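Local structure of peptidoglycan-recognition protein (Apis mellifera, 5XZ3) at residues Phe111-His125 with Pro155-Glu168. The protein probably recognises bacterial peptidoglycan as an innate immune receptor of the honeybee. Sequence-based numbering, arbitrary orientation.
Sequences FQNKSASNKMLNAAH and PGFELYKQIQNWPE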
loop_
_atom_site.group_PDB
_atom_site.type_symbol
_atom_site.label_atom_id
_atom_site.label_comp_id
_atom_site.label_asym_id
_atom_site.label_seq_id
_atom_site.Cartn_x
_atom_site.Cartn_y
_atom_site.Cartn_z
ATOM N N PHE A 111 8.919 -7.963 -6.799
ATOM C CA PHE A 111 10.209 -7.320 -6.506
ATOM C C PHE A 111 11.189 -8.192 -5.698
ATOM O O PHE A 111 12.082 -7.685 -5.015
ATOM C CB PHE A 111 9.989 -5.882 -5.957
ATOM C CG PHE A 111 9.150 -5.033 -6.881
ATOM C CD1 PHE A 111 9.733 -4.390 -7.998
ATOM C CD2 PHE A 111 7.761 -4.940 -6.700
ATOM C CE1 PHE A 111 8.953 -3.648 -8.887
ATOM C CE2 PHE A 111 6.976 -4.204 -7.594
ATOM C CZ PHE A 111 7.569 -3.554 -8.680
ATOM N N GLN A 112 11.043 -9.517 -5.836
ATOM C CA GLN A 112 11.993 -10.472 -5.248
ATOM C C GLN A 112 13.366 -10.392 -5.897
ATOM O O GLN A 112 14.394 -10.399 -5.199
ATOM C CB GLN A 112 11.457 -11.915 -5.332
ATOM C CG GLN A 112 12.409 -13.011 -4.825
ATOM C CD GLN A 112 12.824 -12.899 -3.350
ATOM O OE1 GLN A 112 13.801 -13.524 -2.936
ATOM N NE2 GLN A 112 12.093 -12.121 -2.561
ATOM N N ASN A 113 13.367 -10.305 -7.230
ATOM C CA ASN A 113 14.604 -10.351 -8.013
ATOM C C ASN A 113 14.911 -9.094 -8.827
ATOM O O ASN A 113 15.846 -9.092 -9.653
ATOM C CB ASN A 113 14.595 -11.586 -8.931
ATOM C CG ASN A 113 14.563 -12.882 -8.154
ATOM O OD1 ASN A 113 15.369 -13.104 -7.246
ATOM N ND2 ASN A 113 13.618 -13.743 -8.496
ATOM N N LYS A 114 14.124 -8.040 -8.613
ATOM C CA LYS A 114 14.401 -6.747 -9.229
ATOM C C LYS A 114 13.912 -5.605 -8.370
ATOM O O LYS A 114 12.924 -5.738 -7.649
ATOM C CB LYS A 114 13.835 -6.645 -10.653
ATOM C CG LYS A 114 12.333 -6.677 -10.744
ATOM C CD LYS A 114 11.875 -6.299 -12.135
ATOM C CE LYS A 114 10.517 -6.909 -12.360
ATOM N NZ LYS A 114 9.617 -6.395 -11.284
ATOM N N SER A 115 14.641 -4.500 -8.439
ATOM C CA SER A 115 14.326 -3.278 -7.692
ATOM C C SER A 115 13.078 -2.635 -8.247
ATOM O O SER A 115 12.737 -2.824 -9.424
ATOM C CB SER A 115 15.476 -2.284 -7.829
ATOM O OG SER A 115 16.608 -2.723 -7.121
ATOM N N ALA A 116 12.383 -1.889 -7.391
ATOM C CA ALA A 116 11.318 -0.995 -7.836
ATOM C C ALA A 116 12.014 0.234 -8.374
ATOM O O ALA A 116 13.106 0.565 -7.913
ATOM C CB ALA A 116 10.401 -0.610 -6.675
ATOM N N SER A 117 11.388 0.891 -9.355
ATOM C CA SER A 117 11.908 2.135 -9.917
ATOM C C SER A 117 11.922 3.244 -8.872
ATOM O O SER A 117 11.179 3.185 -7.881
ATOM C CB SER A 117 11.056 2.575 -11.108
ATOM O OG SER A 117 9.799 3.055 -10.650
ATOM N N ASN A 118 12.774 4.247 -9.105
ATOM C CA ASN A 118 12.817 5.467 -8.302
ATOM C C ASN A 118 11.456 6.129 -8.114
ATOM O O ASN A 118 11.113 6.506 -6.994
ATOM C CB ASN A 118 13.799 6.465 -8.904
ATOM C CG ASN A 118 15.231 6.115 -8.598
ATOM O OD1 ASN A 118 15.514 5.437 -7.617
ATOM N ND2 ASN A 118 16.147 6.577 -9.439
ATOM N N LYS A 119 10.688 6.246 -9.196
ATOM C CA LYS A 119 9.361 6.855 -9.118
ATOM C C LYS A 119 8.373 6.092 -8.226
ATOM O O LYS A 119 7.580 6.722 -7.526
ATOM C CB LYS A 119 8.783 7.166 -10.502
ATOM C CG LYS A 119 8.488 5.982 -11.405
ATOM C CD LYS A 119 7.731 6.426 -12.663
ATOM C CE LYS A 119 8.631 7.163 -13.636
ATOM N NZ LYS A 119 7.849 8.044 -14.541
ATOM N N MET A 120 8.455 4.757 -8.219
ATOM C CA MET A 120 7.643 3.932 -7.304
ATOM C C MET A 120 8.025 4.139 -5.829
ATOM O O MET A 120 7.143 4.405 -5.000
ATOM C CB MET A 120 7.712 2.442 -7.648
ATOM C CG MET A 120 7.079 2.056 -8.974
ATOM S SD MET A 120 7.193 0.275 -9.251
ATOM C CE MET A 120 5.748 -0.289 -8.351
ATOM N N LEU A 121 9.317 4.012 -5.503
ATOM C CA LEU A 121 9.793 4.250 -4.134
ATOM C C LEU A 121 9.468 5.650 -3.634
ATOM O O LEU A 121 9.016 5.821 -2.495
ATOM C CB LEU A 121 11.305 4.064 -4.031
ATOM C CG LEU A 121 11.888 2.692 -3.751
ATOM C CD1 LEU A 121 13.390 2.892 -3.873
ATOM C CD2 LEU A 121 11.487 2.181 -2.365
ATOM N N ASN A 122 9.689 6.643 -4.491
ATOM C CA ASN A 122 9.423 8.045 -4.120
ATOM C C ASN A 122 7.941 8.293 -3.854
ATOM O O ASN A 122 7.612 8.989 -2.898
ATOM C CB ASN A 122 9.967 9.016 -5.174
ATOM C CG ASN A 122 11.494 9.092 -5.173
ATOM O OD1 ASN A 122 12.160 8.675 -4.228
ATOM N ND2 ASN A 122 12.045 9.620 -6.244
ATOM N N ALA A 123 7.060 7.705 -4.672
ATOM C CA ALA A 123 5.595 7.736 -4.425
ATOM C C ALA A 123 5.194 7.127 -3.075
ATOM O O ALA A 123 4.444 7.739 -2.331
ATOM C CB ALA A 123 4.826 7.051 -5.545
ATOM N N ALA A 124 5.692 5.932 -2.769
ATOM C CA ALA A 124 5.379 5.270 -1.486
ATOM C C ALA A 124 5.917 6.067 -0.312
ATOM O O ALA A 124 5.236 6.202 0.704
ATOM C CB ALA A 124 5.916 3.852 -1.453
ATOM N N HIS A 125 7.121 6.615 -0.456
ATOM C CA HIS A 125 7.700 7.397 0.642
ATOM C C HIS A 125 6.944 8.708 0.880
ATOM O O HIS A 125 6.718 9.104 2.043
ATOM C CB HIS A 125 9.185 7.656 0.447
ATOM C CG HIS A 125 9.843 8.176 1.681
ATOM N ND1 HIS A 125 10.086 7.377 2.776
ATOM C CD2 HIS A 125 10.230 9.423 2.028
ATOM C CE1 HIS A 125 10.649 8.101 3.730
ATOM N NE2 HIS A 125 10.750 9.345 3.301
ATOM N N PRO A 155 7.949 -7.752 0.822
ATOM C CA PRO A 155 7.695 -7.143 -0.475
ATOM C C PRO A 155 8.712 -7.547 -1.538
ATOM O O PRO A 155 8.854 -6.863 -2.544
ATOM C CB PRO A 155 7.766 -5.640 -0.160
ATOM C CG PRO A 155 8.870 -5.564 0.857
ATOM C CD PRO A 155 8.632 -6.791 1.726
ATOM N N GLY A 156 9.377 -8.679 -1.321
ATOM C CA GLY A 156 10.460 -9.130 -2.203
ATOM C C GLY A 156 11.786 -8.567 -1.726
ATOM O O GLY A 156 11.872 -7.414 -1.284
ATOM N N PHE A 157 12.832 -9.372 -1.850
ATOM C CA PHE A 157 14.149 -9.047 -1.285
ATOM C C PHE A 157 14.723 -7.733 -1.831
ATOM O O PHE A 157 15.274 -6.935 -1.077
ATOM C CB PHE A 157 15.112 -10.219 -1.544
ATOM C CG PHE A 157 16.465 -10.063 -0.905
ATOM C CD1 PHE A 157 16.603 -9.591 0.414
ATOM C CD2 PHE A 157 17.607 -10.405 -1.613
ATOM C CE1 PHE A 157 17.862 -9.475 0.990
ATOM C CE2 PHE A 157 18.876 -10.276 -1.041
ATOM C CZ PHE A 157 19.005 -9.811 0.258
ATOM N N GLU A 158 14.588 -7.514 -3.135
ATOM C CA GLU A 158 15.197 -6.343 -3.758
ATOM C C GLU A 158 14.515 -5.070 -3.257
ATOM O O GLU A 158 15.197 -4.134 -2.819
ATOM C CB GLU A 158 15.216 -6.443 -5.294
ATOM C CG GLU A 158 16.200 -7.484 -5.848
ATOM C CD GLU A 158 17.613 -7.291 -5.277
ATOM O OE1 GLU A 158 18.141 -8.268 -4.693
ATOM O OE2 GLU A 158 18.178 -6.150 -5.357
ATOM N N LEU A 159 13.180 -5.065 -3.285
ATOM C CA LEU A 159 12.402 -3.930 -2.751
ATOM C C LEU A 159 12.601 -3.733 -1.253
ATOM O O LEU A 159 12.660 -2.596 -0.769
ATOM C CB LEU A 159 10.908 -4.078 -3.074
ATOM C CG LEU A 159 9.915 -3.120 -2.380
ATOM C CD1 LEU A 159 10.300 -1.655 -2.629
ATOM C CD2 LEU A 159 8.503 -3.396 -2.871
ATOM N N TYR A 160 12.651 -4.835 -0.519
ATOM C CA TYR A 160 12.958 -4.776 0.913
ATOM C C TYR A 160 14.233 -4.013 1.244
ATOM O O TYR A 160 14.231 -3.138 2.126
ATOM C CB TYR A 160 12.987 -6.168 1.514
ATOM C CG TYR A 160 13.117 -6.173 3.006
ATOM C CD1 TYR A 160 12.048 -5.773 3.814
ATOM C CD2 TYR A 160 14.316 -6.561 3.625
ATOM C CE1 TYR A 160 12.164 -5.750 5.191
ATOM C CE2 TYR A 160 14.442 -6.551 5.025
ATOM C CZ TYR A 160 13.351 -6.151 5.789
ATOM O OH TYR A 160 13.435 -6.167 7.153
ATOM N N LYS A 161 15.325 -4.323 0.548
ATOM C CA LYS A 161 16.577 -3.597 0.755
ATOM C C LYS A 161 16.421 -2.111 0.448
ATOM O O LYS A 161 17.046 -1.287 1.094
ATOM C CB LYS A 161 17.711 -4.207 -0.089
ATOM C CG LYS A 161 18.237 -5.521 0.483
ATOM C CD LYS A 161 19.227 -6.191 -0.460
ATOM C CE LYS A 161 18.601 -6.632 -1.780
ATOM N NZ LYS A 161 19.681 -7.189 -2.658
ATOM N N GLN A 162 15.549 -1.776 -0.502
ATOM C CA GLN A 162 15.293 -0.373 -0.846
ATOM C C GLN A 162 14.568 0.367 0.255
ATOM O O GLN A 162 14.917 1.513 0.547
ATOM C CB GLN A 162 14.477 -0.268 -2.126
ATOM C CG GLN A 162 15.270 -0.666 -3.344
ATOM C CD GLN A 162 14.462 -0.515 -4.605
ATOM O OE1 GLN A 162 14.666 0.417 -5.370
ATOM N NE2 GLN A 162 13.547 -1.414 -4.818
ATOM N N ILE A 163 13.576 -0.278 0.878
ATOM C CA ILE A 163 12.794 0.403 1.937
ATOM C C ILE A 163 13.649 0.524 3.196
ATOM O O ILE A 163 13.446 1.437 4.000
ATOM C CB ILE A 163 11.405 -0.245 2.230
ATOM C CG1 ILE A 163 11.572 -1.597 2.953
ATOM C CG2 ILE A 163 10.561 -0.322 0.940
ATOM C CD1 ILE A 163 10.323 -2.191 3.567
ATOM N N GLN A 164 14.658 -0.350 3.334
ATOM C CA GLN A 164 15.601 -0.227 4.459
ATOM C C GLN A 164 16.401 1.090 4.472
ATOM O O GLN A 164 16.959 1.465 5.509
ATOM C CB GLN A 164 16.568 -1.413 4.508
ATOM C CG GLN A 164 15.902 -2.696 4.962
ATOM C CD GLN A 164 16.874 -3.842 5.015
ATOM O OE1 GLN A 164 17.163 -4.474 3.998
ATOM N NE2 GLN A 164 17.409 -4.098 6.197
ATOM N N ASN A 165 16.455 1.777 3.335
ATOM C CA ASN A 165 17.073 3.119 3.276
ATOM C C ASN A 165 16.203 4.207 3.903
ATOM O O ASN A 165 16.688 5.301 4.225
ATOM C CB ASN A 165 17.431 3.493 1.837
ATOM C CG ASN A 165 18.493 2.574 1.235
ATOM O OD1 ASN A 165 19.384 2.087 1.935
ATOM N ND2 ASN A 165 18.404 2.350 -0.080
ATOM N N TRP A 166 14.926 3.910 4.096
ATOM C CA TRP A 166 14.007 4.900 4.621
ATOM C C TRP A 166 14.209 5.093 6.108
ATOM O O TRP A 166 14.271 4.107 6.841
ATOM C CB TRP A 166 12.577 4.481 4.394
ATOM C CG TRP A 166 12.094 4.493 2.992
ATOM C CD1 TRP A 166 12.661 5.106 1.896
ATOM C CD2 TRP A 166 10.870 3.922 2.546
ATOM N NE1 TRP A 166 11.859 4.900 0.779
ATOM C CE2 TRP A 166 10.761 4.175 1.160
ATOM C CE3 TRP A 166 9.860 3.179 3.185
ATOM C CZ2 TRP A 166 9.665 3.731 0.398
ATOM C CZ3 TRP A 166 8.788 2.719 2.423
ATOM C CH2 TRP A 166 8.694 2.999 1.048
ATOM N N PRO A 167 14.262 6.361 6.568
ATOM C CA PRO A 167 14.465 6.612 8.002
ATOM C C PRO A 167 13.344 6.070 8.893
ATOM O O PRO A 167 13.574 5.830 10.083
ATOM C CB PRO A 167 14.521 8.139 8.085
ATOM C CG PRO A 167 14.893 8.591 6.705
ATOM C CD PRO A 167 14.217 7.619 5.791
ATOM N N GLU A 168 12.149 5.879 8.328
ATOM C CA GLU A 168 10.988 5.385 9.089
ATOM C C GLU A 168 10.997 3.847 9.188
ATOM O O GLU A 168 10.243 3.276 9.982
ATOM C CB GLU A 168 9.642 5.876 8.492
ATOM C CG GLU A 168 9.433 7.391 8.425
ATOM C CD GLU A 168 10.097 8.067 7.223
ATOM O OE1 GLU A 168 10.757 7.372 6.423
ATOM O OE2 GLU A 168 9.960 9.306 7.070
HETATM O O HOH W 1 17.202 -10.756 -5.075
HETATM O O HOH W 2 18.038 -4.873 -7.887
HETATM O O HOH W 3 12.617 6.662 -1.517
#
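Phe111 and Gln112 run closest to the second segment at Gly156, the N-cap residue of helix 157-163, where the CA atoms of Gln112 and Gly156 lie 3.7 Å apart. Beyond this point the backbones diverge: helices 118-125 and 157-163 are inclined at 53°, and their axes come no nearer than 11.6 Å, so side chains must bridge the gap. At the close end, Phe111 O faces the first turn of helix 157-163 and accepts two weak hydrogen bonds, from Glu158 N and, more nearly straight at 164°, from Leu159 N. Glu158 lays its CB and CG against the 112-114 backbone. The side chain bends at chi2, and its carboxylate is tied back to the loop by two waters, one from OE1 to Gln112 O and one from OE2 to Ser115 OG, while OE1 also forms a salt bridge with Lys161 NZ. Next along, Leu159 packs its CB on Phe111 CB and directs CD1 to Leu121 CD2 (4.0 Å). The extended Gln162 reaches the backbone of Ala116, crossing Leu121 obliquely, its CB against both methyl groups. Leu121 CD2 also meets Trp166 CZ2 at 3.7 Å, and Ala124 CB touches the neighbouring CH2. One side of the His125 ring sits over a face of the indole, off toward the rim, with its plane at 47° to that of the five-membered ring, so the rings meet obliquely, whereas Ile163 CA sits over the opposite face, toward the rim. At the indole edge, NE1 donates in plane to a water 3.0 Å away, which bonds weakly to Asn122 OD1. Phe107 of strand 102-107 touches Ala116, Ala124 and Leu159, and Ile36 of strand 31-38 touches Ile163 and Trp166. Two helices thus packed together against the central mixed sheet are consistent with the amidase-like alpha/beta fold of peptidoglycan-recognition proteins.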